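Tannase (Fusobacterium nucleatum subsp. nucleatum ATCC 25586, PDB 6YQ4) probably hydrolyses the galloyl ester bonds of gallotannins, detoxifying them for the bacterium, and binds a magnesium ion. Local coordinates at residues A170-L174 and M420-M424; N366-G370 and I417-M421; A361-N366 and S376-T380. All coordinates share one frame; numbering follows the deposited sequence.

Interaction 1 of 3, residues A170-L174 and M420-M424; sequences ALSAL and MMNPM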
ATOM      1  N   ALA A 170      -0.709  -0.405  -1.161  1.00 32.02           N
ATOM      2  CA  ALA A 170      -1.095  -1.273  -2.268  1.00 31.18           C
ATOM      3  C   ALA A 170      -1.727  -0.475  -3.411  1.00 32.08           C
ATOM      4  O   ALA A 170      -1.400  -0.688  -4.581  1.00 27.49           O
ATOM      5  CB  ALA A 170      -2.053  -2.345  -1.759  1.00 32.40           C
ATOM      6  N   LEU A 171      -2.631   0.453  -3.092  1.00 30.61           N
ATOM      7  CA  LEU A 171      -3.305   1.203  -4.145  1.00 30.12           C
ATOM      8  C   LEU A 171      -2.349   2.175  -4.830  1.00 31.27           C
ATOM      9  O   LEU A 171      -2.374   2.338  -6.062  1.00 28.36           O
ATOM     10  CB  LEU A 171      -4.499   1.941  -3.550  1.00 25.04           C
ATOM     11  CG  LEU A 171      -5.669   1.091  -3.038  1.00 30.84           C
ATOM     12  CD1 LEU A 171      -6.738   2.009  -2.478  1.00 29.89           C
ATOM     13  CD2 LEU A 171      -6.247   0.183  -4.147  1.00 21.78           C
ATOM     14  N   SER A 172      -1.496   2.832  -4.050  1.00 28.82           N
ATOM     15  CA  SER A 172      -0.463   3.673  -4.651  1.00 33.77           C
ATOM     16  C   SER A 172       0.423   2.860  -5.606  1.00 19.88           C
ATOM     17  O   SER A 172       0.627   3.245  -6.767  1.00 23.55           O
ATOM     18  CB  SER A 172       0.341   4.337  -3.535  1.00 32.46           C
ATOM     19  OG  SER A 172       1.585   4.762  -3.995  1.00 43.34           O
ATOM     20  N   ALA A 173       0.874   1.683  -5.173  1.00 22.87           N
ATOM     21  CA  ALA A 173       1.666   0.811  -6.047  1.00 26.57           C
ATOM     22  C   ALA A 173       0.874   0.361  -7.272  1.00 29.60           C
ATOM     23  O   ALA A 173       1.390   0.379  -8.399  1.00 30.59           O
ATOM     24  CB  ALA A 173       2.162  -0.403  -5.265  1.00 24.37           C
ATOM     25  N   LEU A 174      -0.366  -0.106  -7.061  1.00 22.56           N
ATOM     26  CA  LEU A 174      -1.264  -0.428  -8.173  1.00 20.76           C
ATOM     27  C   LEU A 174      -1.394   0.729  -9.164  1.00 23.57           C
ATOM     28  O   LEU A 174      -1.453   0.509 -10.374  1.00 28.46           O
ATOM     29  CB  LEU A 174      -2.659  -0.764  -7.643  1.00 25.61           C
ATOM     30  CG  LEU A 174      -3.332  -2.114  -7.784  1.00 32.42           C
ATOM     31  CD1 LEU A 174      -4.835  -1.928  -7.534  1.00 30.93           C
ATOM     32  CD2 LEU A 174      -3.073  -2.767  -9.138  1.00 18.92           C
ATOM     33  N   MET A 420      -7.151  -7.295 -11.123  1.00 32.12           N
ATOM     34  CA  MET A 420      -7.145  -5.834 -11.093  1.00 29.21           C
ATOM     35  C   MET A 420      -6.657  -5.250  -9.777  1.00 28.64           C
ATOM     36  O   MET A 420      -6.395  -4.037  -9.730  1.00 20.75           O
ATOM     37  CB  MET A 420      -8.536  -5.288 -11.377  1.00 29.62           C
ATOM     38  CG  MET A 420      -8.871  -5.215 -12.857  1.00 40.33           C
ATOM     39  SD  MET A 420     -10.515  -4.498 -13.095  1.00 43.54           S
ATOM     40  CE  MET A 420     -11.455  -5.998 -13.087  1.00 35.90           C
ATOM     41  N   MET A 421      -6.559  -6.052  -8.710  1.00 21.73           N
ATOM     42  CA  MET A 421      -6.069  -5.552  -7.432  1.00 25.24           C
ATOM     43  C   MET A 421      -4.597  -5.845  -7.224  1.00 27.71           C
ATOM     44  O   MET A 421      -4.055  -5.443  -6.189  1.00 22.56           O
ATOM     45  CB  MET A 421      -6.863  -6.140  -6.248  1.00 27.90           C
ATOM     46  CG  MET A 421      -8.340  -5.807  -6.228  1.00 26.88           C
ATOM     47  SD  MET A 421      -8.617  -4.033  -6.279  1.00 32.17           S
ATOM     48  CE  MET A 421      -7.551  -3.407  -4.937  1.00 20.47           C
ATOM     49  N   ASN A 422      -3.948  -6.541  -8.162  1.00 27.92           N
ATOM     50  CA  ASN A 422      -2.586  -7.033  -7.947  1.00 24.76           C
ATOM     51  C   ASN A 422      -1.573  -6.418  -8.908  1.00 24.17           C
ATOM     52  O   ASN A 422      -1.557  -6.775 -10.100  1.00 27.06           O
ATOM     53  CB  ASN A 422      -2.544  -8.551  -8.062  1.00 22.89           C
ATOM     54  CG  ASN A 422      -1.198  -9.116  -7.635  1.00 27.68           C
ATOM     55  OD1 ASN A 422      -0.301  -8.367  -7.238  1.00 26.77           O
ATOM     56  ND2 ASN A 422      -1.056 -10.431  -7.697  1.00 28.89           N
ATOM     57  N   PRO A 423      -0.703  -5.519  -8.446  1.00 28.86           N
ATOM     58  CA  PRO A 423       0.288  -4.913  -9.350  1.00 24.31           C
ATOM     59  C   PRO A 423       1.165  -5.927 -10.075  1.00 21.21           C
ATOM     60  O   PRO A 423       1.668  -5.611 -11.163  1.00 26.92           O
ATOM     61  CB  PRO A 423       1.139  -4.039  -8.417  1.00 27.88           C
ATOM     62  CG  PRO A 423       0.420  -3.866  -7.239  1.00 17.30           C
ATOM     63  CD  PRO A 423      -0.565  -5.014  -7.078  1.00 34.22           C
ATOM     64  N   MET A 424       1.335  -7.134  -9.526  1.00 20.33           N
ATOM     65  CA  MET A 424       2.196  -8.137 -10.163  1.00 32.13           C
ATOM     66  C   MET A 424       1.793  -8.422 -11.607  1.00 34.66           C
ATOM     67  O   MET A 424       2.660  -8.593 -12.471  1.00 34.52           O
ATOM     68  CB  MET A 424       2.192  -9.428  -9.358  1.00 19.84           C
ATOM     69  CG  MET A 424       2.795  -9.275  -7.979  1.00 28.79           C
ATOM     70  SD  MET A 424       4.497  -8.684  -8.017  1.00 32.90           S
ATOM     71  CE  MET A 424       5.268 -10.143  -8.677  1.00 33.91           C
TER

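Interaction 2 of 3, residues N366-G370 and I417-M421; sequences NNLFG and IIKMM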
ATOM      1  N   ASN A 366     -10.850 -10.827   2.581  1.00 23.48           N
ATOM      2  CA  ASN A 366     -12.112 -11.504   2.257  1.00 27.87           C
ATOM      3  C   ASN A 366     -13.228 -10.500   1.994  1.00 27.93           C
ATOM      4  O   ASN A 366     -13.980 -10.623   1.024  1.00 27.63           O
ATOM      5  CB  ASN A 366     -12.538 -12.395   3.413  1.00 25.07           C
ATOM      6  CG  ASN A 366     -11.708 -13.634   3.545  1.00 32.92           C
ATOM      7  OD1 ASN A 366     -11.280 -13.972   4.655  1.00 30.86           O
ATOM      8  ND2 ASN A 366     -11.523 -14.365   2.438  1.00 26.10           N
ATOM      9  N   ASN A 367     -13.364  -9.509   2.889  1.00 34.01           N
ATOM     10  CA  ASN A 367     -14.406  -8.502   2.763  1.00 25.20           C
ATOM     11  C   ASN A 367     -14.193  -7.609   1.544  1.00 30.34           C
ATOM     12  O   ASN A 367     -15.179  -7.146   0.959  1.00 25.47           O
ATOM     13  CB  ASN A 367     -14.460  -7.670   4.042  1.00 25.18           C
ATOM     14  CG  ASN A 367     -15.676  -6.802   4.110  1.00 26.22           C
ATOM     15  OD1 ASN A 367     -15.632  -5.645   3.732  1.00 26.62           O
ATOM     16  ND2 ASN A 367     -16.786  -7.368   4.558  1.00 27.68           N
ATOM     17  N   LEU A 368     -12.927  -7.355   1.144  1.00 23.33           N
ATOM     18  CA  LEU A 368     -12.663  -6.558  -0.064  1.00 22.90           C
ATOM     19  C   LEU A 368     -13.190  -7.245  -1.321  1.00 24.86           C
ATOM     20  O   LEU A 368     -13.653  -6.563  -2.244  1.00 25.44           O
ATOM     21  CB  LEU A 368     -11.156  -6.266  -0.216  1.00 21.55           C
ATOM     22  CG  LEU A 368     -10.558  -5.824  -1.581  1.00 23.15           C
ATOM     23  CD1 LEU A 368     -11.035  -4.435  -1.955  1.00 21.30           C
ATOM     24  CD2 LEU A 368      -8.980  -5.896  -1.630  1.00 19.96           C
ATOM     25  N   PHE A 369     -13.163  -8.580  -1.362  1.00 24.02           N
ATOM     26  CA  PHE A 369     -13.537  -9.347  -2.544  1.00 24.82           C
ATOM     27  C   PHE A 369     -14.984  -9.834  -2.518  1.00 36.62           C
ATOM     28  O   PHE A 369     -15.351 -10.681  -3.336  1.00 43.77           O
ATOM     29  CB  PHE A 369     -12.583 -10.537  -2.734  1.00 24.77           C
ATOM     30  CG  PHE A 369     -11.222 -10.134  -3.268  1.00 23.16           C
ATOM     31  CD1 PHE A 369     -11.107  -9.507  -4.493  1.00 23.13           C
ATOM     32  CD2 PHE A 369     -10.084 -10.321  -2.514  1.00 22.17           C
ATOM     33  CE1 PHE A 369      -9.892  -9.100  -4.963  1.00 22.14           C
ATOM     34  CE2 PHE A 369      -8.848  -9.944  -2.987  1.00 27.75           C
ATOM     35  CZ  PHE A 369      -8.750  -9.321  -4.214  1.00 25.41           C
ATOM     36  N   GLY A 370     -15.818  -9.319  -1.619  1.00 27.03           N
ATOM     37  CA  GLY A 370     -17.251  -9.433  -1.838  1.00 31.28           C
ATOM     38  C   GLY A 370     -17.678  -8.685  -3.091  1.00 32.77           C
ATOM     39  O   GLY A 370     -16.826  -8.109  -3.782  1.00 38.96           O
ATOM     40  N   ILE A 417     -11.135  -9.647 -11.223  1.00 31.33           N
ATOM     41  CA  ILE A 417     -11.088  -8.666 -10.149  1.00 31.03           C
ATOM     42  C   ILE A 417      -9.933  -8.950  -9.201  1.00 23.87           C
ATOM     43  O   ILE A 417      -9.297  -8.025  -8.688  1.00 28.63           O
ATOM     44  CB  ILE A 417     -12.452  -8.646  -9.423  1.00 30.50           C
ATOM     45  CG1 ILE A 417     -13.534  -8.165 -10.401  1.00 30.47           C
ATOM     46  CG2 ILE A 417     -12.394  -7.748  -8.210  1.00 29.38           C
ATOM     47  CD1 ILE A 417     -14.898  -7.981  -9.794  1.00 28.38           C
ATOM     48  N   ILE A 418      -9.632 -10.221  -8.952  1.00 24.00           N
ATOM     49  CA  ILE A 418      -8.391 -10.532  -8.251  1.00 26.67           C
ATOM     50  C   ILE A 418      -7.206  -9.935  -9.003  1.00 30.79           C
ATOM     51  O   ILE A 418      -6.311  -9.325  -8.399  1.00 33.37           O
ATOM     52  CB  ILE A 418      -8.247 -12.054  -8.064  1.00 25.22           C
ATOM     53  CG1 ILE A 418      -9.459 -12.600  -7.299  1.00 28.30           C
ATOM     54  CG2 ILE A 418      -6.964 -12.383  -7.338  1.00 22.35           C
ATOM     55  CD1 ILE A 418      -9.401 -14.090  -7.005  1.00 32.99           C
ATOM     56  N   LYS A 419      -7.210 -10.061 -10.336  1.00 28.24           N
ATOM     57  CA  LYS A 419      -6.130  -9.507 -11.151  1.00 33.44           C
ATOM     58  C   LYS A 419      -6.023  -7.998 -10.982  1.00 33.28           C
ATOM     59  O   LYS A 419      -4.935  -7.462 -10.714  1.00 28.76           O
ATOM     60  CB  LYS A 419      -6.345  -9.847 -12.619  1.00 32.08           C
ATOM     61  CG  LYS A 419      -5.229  -9.296 -13.477  1.00 32.41           C
ATOM     62  CD  LYS A 419      -5.575  -9.268 -14.979  1.00 33.08           C
ATOM     63  CE  LYS A 419      -4.633  -8.296 -15.709  1.00 33.13           C
ATOM     64  NZ  LYS A 419      -4.698  -8.428 -17.167  1.00 26.28           N
ATOM     65  N   MET A 420      -7.151  -7.295 -11.123  1.00 32.12           N
ATOM     66  CA  MET A 420      -7.145  -5.834 -11.093  1.00 29.21           C
ATOM     67  C   MET A 420      -6.657  -5.250  -9.777  1.00 28.64           C
ATOM     68  O   MET A 420      -6.395  -4.037  -9.730  1.00 20.75           O
ATOM     69  CB  MET A 420      -8.536  -5.288 -11.377  1.00 29.62           C
ATOM     70  CG  MET A 420      -8.871  -5.215 -12.857  1.00 40.33           C
ATOM     71  SD  MET A 420     -10.515  -4.498 -13.095  1.00 43.54           S
ATOM     72  CE  MET A 420     -11.455  -5.998 -13.087  1.00 35.90           C
ATOM     73  N   MET A 421      -6.559  -6.052  -8.710  1.00 21.73           N
ATOM     74  CA  MET A 421      -6.069  -5.552  -7.432  1.00 25.24           C
ATOM     75  C   MET A 421      -4.597  -5.845  -7.224  1.00 27.71           C
ATOM     76  O   MET A 421      -4.055  -5.443  -6.189  1.00 22.56           O
ATOM     77  CB  MET A 421      -6.863  -6.140  -6.248  1.00 27.90           C
ATOM     78  CG  MET A 421      -8.340  -5.807  -6.228  1.00 26.88           C
ATOM     79  SD  MET A 421      -8.617  -4.033  -6.279  1.00 32.17           S
ATOM     80  CE  MET A 421      -7.551  -3.407  -4.937  1.00 20.47           C
TER

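Interaction 3 of 3, residues A361-N366 and S376-T380; sequences ASSGEN and SKHFT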
ATOM      1  N   ALA A 361     -13.894 -16.817   5.691  1.00 30.56           N
ATOM      2  CA  ALA A 361     -14.070 -15.651   4.813  1.00 33.50           C
ATOM      3  C   ALA A 361     -14.249 -14.352   5.594  1.00 28.22           C
ATOM      4  O   ALA A 361     -14.967 -13.456   5.165  1.00 34.39           O
ATOM      5  CB  ALA A 361     -15.246 -15.849   3.844  1.00 29.90           C
ATOM      6  N   SER A 362     -13.577 -14.213   6.730  1.00 33.39           N
ATOM      7  CA  SER A 362     -13.845 -13.123   7.658  1.00 34.22           C
ATOM      8  C   SER A 362     -12.751 -12.069   7.701  1.00 35.55           C
ATOM      9  O   SER A 362     -12.908 -11.070   8.410  1.00 32.38           O
ATOM     10  CB  SER A 362     -14.028 -13.684   9.072  1.00 44.89           C
ATOM     11  OG  SER A 362     -12.787 -14.222   9.518  1.00 51.14           O
ATOM     12  N   SER A 363     -11.641 -12.274   7.005  1.00 37.26           N
ATOM     13  CA  SER A 363     -10.617 -11.256   6.999  1.00 38.03           C
ATOM     14  C   SER A 363     -11.135 -10.019   6.280  1.00 37.71           C
ATOM     15  O   SER A 363     -12.134 -10.063   5.549  1.00 24.10           O
ATOM     16  CB  SER A 363      -9.336 -11.774   6.333  1.00 36.23           C
ATOM     17  OG  SER A 363      -9.289 -11.407   4.968  1.00 36.48           O
ATOM     18  N   GLY A 364     -10.446  -8.901   6.508  1.00 29.68           N
ATOM     19  CA  GLY A 364     -10.774  -7.695   5.779  1.00 25.76           C
ATOM     20  C   GLY A 364     -10.575  -7.859   4.287  1.00 32.33           C
ATOM     21  O   GLY A 364     -11.298  -7.253   3.486  1.00 33.97           O
ATOM     22  N   GLU A 365      -9.575  -8.670   3.890  1.00 33.66           N
ATOM     23  CA  GLU A 365      -9.320  -8.914   2.466  1.00 26.31           C
ATOM     24  C   GLU A 365     -10.411  -9.796   1.857  1.00 21.98           C
ATOM     25  O   GLU A 365     -10.823  -9.577   0.716  1.00 26.90           O
ATOM     26  CB  GLU A 365      -7.946  -9.562   2.268  1.00 28.18           C
ATOM     27  CG  GLU A 365      -6.749  -8.624   2.437  1.00 41.46           C
ATOM     28  CD  GLU A 365      -6.494  -8.223   3.888  1.00 45.00           C
ATOM     29  OE1 GLU A 365      -6.167  -7.034   4.118  1.00 45.16           O
ATOM     30  OE2 GLU A 365      -6.620  -9.087   4.793  1.00 39.32           O
ATOM     31  N   ASN A 366     -10.850 -10.827   2.581  1.00 23.48           N
ATOM     32  CA  ASN A 366     -12.112 -11.504   2.257  1.00 27.87           C
ATOM     33  C   ASN A 366     -13.228 -10.500   1.994  1.00 27.93           C
ATOM     34  O   ASN A 366     -13.980 -10.623   1.024  1.00 27.63           O
ATOM     35  CB  ASN A 366     -12.538 -12.395   3.413  1.00 25.07           C
ATOM     36  CG  ASN A 366     -11.708 -13.634   3.545  1.00 32.92           C
ATOM     37  OD1 ASN A 366     -11.280 -13.972   4.655  1.00 30.86           O
ATOM     38  ND2 ASN A 366     -11.523 -14.365   2.438  1.00 26.10           N
ATOM     39  N   SER A 376     -18.368 -11.058   1.600  1.00 34.97           N
ATOM     40  CA  SER A 376     -16.992 -11.530   1.486  1.00 29.75           C
ATOM     41  C   SER A 376     -16.946 -12.711   0.534  1.00 40.08           C
ATOM     42  O   SER A 376     -17.971 -13.314   0.213  1.00 31.34           O
ATOM     43  CB  SER A 376     -16.394 -11.976   2.820  1.00 28.79           C
ATOM     44  OG  SER A 376     -17.212 -12.969   3.427  1.00 30.34           O
ATOM     45  N   LYS A 377     -15.730 -13.022   0.075  1.00 33.10           N
ATOM     46  CA  LYS A 377     -15.487 -14.157  -0.804  1.00 28.98           C
ATOM     47  C   LYS A 377     -14.077 -14.663  -0.547  1.00 38.54           C
ATOM     48  O   LYS A 377     -13.277 -14.019   0.142  1.00 32.51           O
ATOM     49  CB  LYS A 377     -15.646 -13.805  -2.290  1.00 29.16           C
ATOM     50  CG  LYS A 377     -17.019 -13.301  -2.712  1.00 30.53           C
ATOM     51  CD  LYS A 377     -17.271 -13.537  -4.183  1.00 31.34           C
ATOM     52  CE  LYS A 377     -18.364 -12.638  -4.748  1.00 32.34           C
ATOM     53  NZ  LYS A 377     -18.579 -12.849  -6.213  1.00 33.25           N
ATOM     54  N   HIS A 378     -13.790 -15.842  -1.093  1.00 33.51           N
ATOM     55  CA  HIS A 378     -12.425 -16.324  -1.189  1.00 38.44           C
ATOM     56  C   HIS A 378     -11.739 -15.713  -2.397  1.00 40.92           C
ATOM     57  O   HIS A 378     -12.382 -15.163  -3.293  1.00 42.60           O
ATOM     58  CB  HIS A 378     -12.390 -17.845  -1.292  1.00 39.23           C
ATOM     59  CG  HIS A 378     -13.011 -18.521  -0.118  1.00 36.27           C
ATOM     60  ND1 HIS A 378     -12.500 -18.396   1.155  1.00 33.84           N
ATOM     61  CD2 HIS A 378     -14.133 -19.273  -0.009  1.00 38.05           C
ATOM     62  CE1 HIS A 378     -13.272 -19.062   1.999  1.00 43.59           C
ATOM     63  NE2 HIS A 378     -14.266 -19.607   1.318  1.00 42.71           N
ATOM     64  N   PHE A 379     -10.409 -15.815  -2.399  1.00 35.75           N
ATOM     65  CA  PHE A 379      -9.618 -15.384  -3.545  1.00 34.97           C
ATOM     66  C   PHE A 379      -8.391 -16.266  -3.757  1.00 34.14           C
ATOM     67  O   PHE A 379      -7.526 -15.914  -4.573  1.00 29.05           O
ATOM     68  CB  PHE A 379      -9.178 -13.919  -3.400  1.00 32.10           C
ATOM     69  CG  PHE A 379      -8.731 -13.543  -2.022  1.00 32.19           C
ATOM     70  CD1 PHE A 379      -7.376 -13.448  -1.719  1.00 33.03           C
ATOM     71  CD2 PHE A 379      -9.670 -13.276  -1.022  1.00 25.94           C
ATOM     72  CE1 PHE A 379      -6.951 -13.084  -0.431  1.00 28.91           C
ATOM     73  CE2 PHE A 379      -9.273 -12.913   0.261  1.00 22.43           C
ATOM     74  CZ  PHE A 379      -7.906 -12.818   0.562  1.00 33.91           C
ATOM     75  N   THR A 380      -8.282 -17.388  -3.060  1.00 28.27           N
ATOM     76  CA  THR A 380      -7.219 -18.342  -3.281  1.00 30.23           C
ATOM     77  C   THR A 380      -7.873 -19.684  -3.529  1.00 37.07           C
ATOM     78  O   THR A 380      -8.945 -19.977  -2.996  1.00 38.81           O
ATOM     79  CB  THR A 380      -6.245 -18.446  -2.089  1.00 33.13           C
ATOM     80  OG1 THR A 380      -6.924 -19.000  -0.942  1.00 33.75           O
ATOM     81  CG2 THR A 380      -5.695 -17.076  -1.737  1.00 22.71           C
TER

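Interaction 1 of 3, residues A170-L174 and M420-M424
M420 O lies against both methyl groups of L174, 3.4 Å from L174 CD1. The carbonyl also takes a hydrogen bond from Y184 OH, so this buried polar atom has a partner. L174 belongs to helix 167-177 of the α/β-hydrolase fold. This helix follows strand 160-163 and a probable nucleophile elbow, which the L171 side chain touches. The loop leaving helix 415-420 packs against helix 167-177.

M421 comes next. Its CG lies anti to the carbonyl carbon (chi1 -62°), and the chain bends twice more. The bends bring CE against two leucines of the helix, 3.9 Å from L171 CD2 and 4.0 Å from L174 CD1. The L171 and M421 side chains cross obliquely.

The first side-chain bond of N422 points away from the helix. Its OD1 closes an Asx turn by accepting from M424 N at 3.1 Å, with the donor well above the carbonyl plane. Its ND2 is bound by E213 and N211. The turn spans the start of a short 3-10 segment, P423 and M424.

P423 lays its ring beside L174 and faces A173 more loosely. P423 CD is 3.9 Å from L174 CD2, and P423 CG is 3.8 Å from the backbone N of L174.

Interaction 2 of 3, residues N366-G370 and I417-M421
I417 O is approached from two sides of the contact. F369 CE1 meets it from across, 3.9 Å away, with the oxygen at the ring edge and near the ring plane. Within its own helix I417 O takes a weak bond from M421 N at 3.4 Å. M421 N also bonds to I418 O at 3.3 Å, where helix 415-420 runs out. The motif is the packing of two short helix ends, those of 364-368 and 415-420. Both belong to the long insertion between strands 202-206 and 435-439, which are neighbours in the central sheet of this α/β-hydrolase fold.

The contact itself is mostly apolar and centres on the ring of F369, the first residue past helix 364-368. A chi1 of -75° puts CG beside the backbone N and aims the ring at the second helix, with CE1 as the leading corner.

Aliphatic carbons cover both faces of the ring. I418 CG1 lies over one, 4.2 Å from F369 CE1. The other is roofed within its own segment by L368 CD2, offset toward the rim. M421 CG approaches obliquely on the L368 side, and the F369 and M421 side chains run antiparallel alongside each other.

L212 of helix 212-223 touches both L368 and F369, and I418 reaches E213 on the same helix. At the margins, I417 CG2 sits 4.3 Å from F369 CD1, and L368 CD2 is 4.4 Å from M421 CE.

Interaction 3 of 3, residues A361-N366 and S376-T380
The backbones of N366 and S376 come within 4.9 Å at their CA atoms, where the extended chain 376-378 passes the start of helix 364-368. K377 N donates to N366 O at 3.1 Å. The N366 side chain completes a double link, because its ND2 donates to K377 O at 2.9 Å. One asparagine therefore holds K377 by both its N-H and its C=O.

A capping box fixes this end of the helix. S363 OG accepts from N366 N in a nearly straight bond (169°). In return N366 OD1 accepts from S363 N at 2.9 Å, in the carbonyl plane and on a lone pair. The amide is thus fixed at both ends, and its ND2 also bonds D357 OD1.

S376 OG donates to A361 O at 2.9 Å, again on a lone pair. Its chi1 of 55° swings the hydroxyl toward the turn before the helix, and A361 CB rests close by.

F379 crosses N366 at about a right angle, with amide and ring planes 57° apart. F379 CE2 lies 3.5 Å from N366 ND2, and F379 CZ is 3.7 Å from E365 CB. The acid end of E365 turns elsewhere and bonds a glycerol, probably from the crystallisation liquor.

D357 gathers N366 ND2, H378 ND1, F379 N and T380 OG1 around its carboxylate. A shared acceptor of this kind, probably charged, would favour a fixed orientation for the N366 amide and tie the two segments together.

The three contacts form a chain running outward from near the middle of the protein. Interactions 1 and 2 share M420 and M421, and their centres are 11 Å apart. Interactions 2 and 3 share N366 and helix 364-368, with centres 8 Å apart. They touch directly, through the meeting rings of F369 and F379 and where F369 O lies 3.2 Å from K377 CG. Interactions 1 and 3 do not touch; their centres are 17 Å apart. L171 of interaction 1 touches the probable nucleophile elbow, and E365 of interaction 3 lies near the probable Ser-His-Asp triad of S166, H476 and D444 without touching it. The magnesium site is elsewhere.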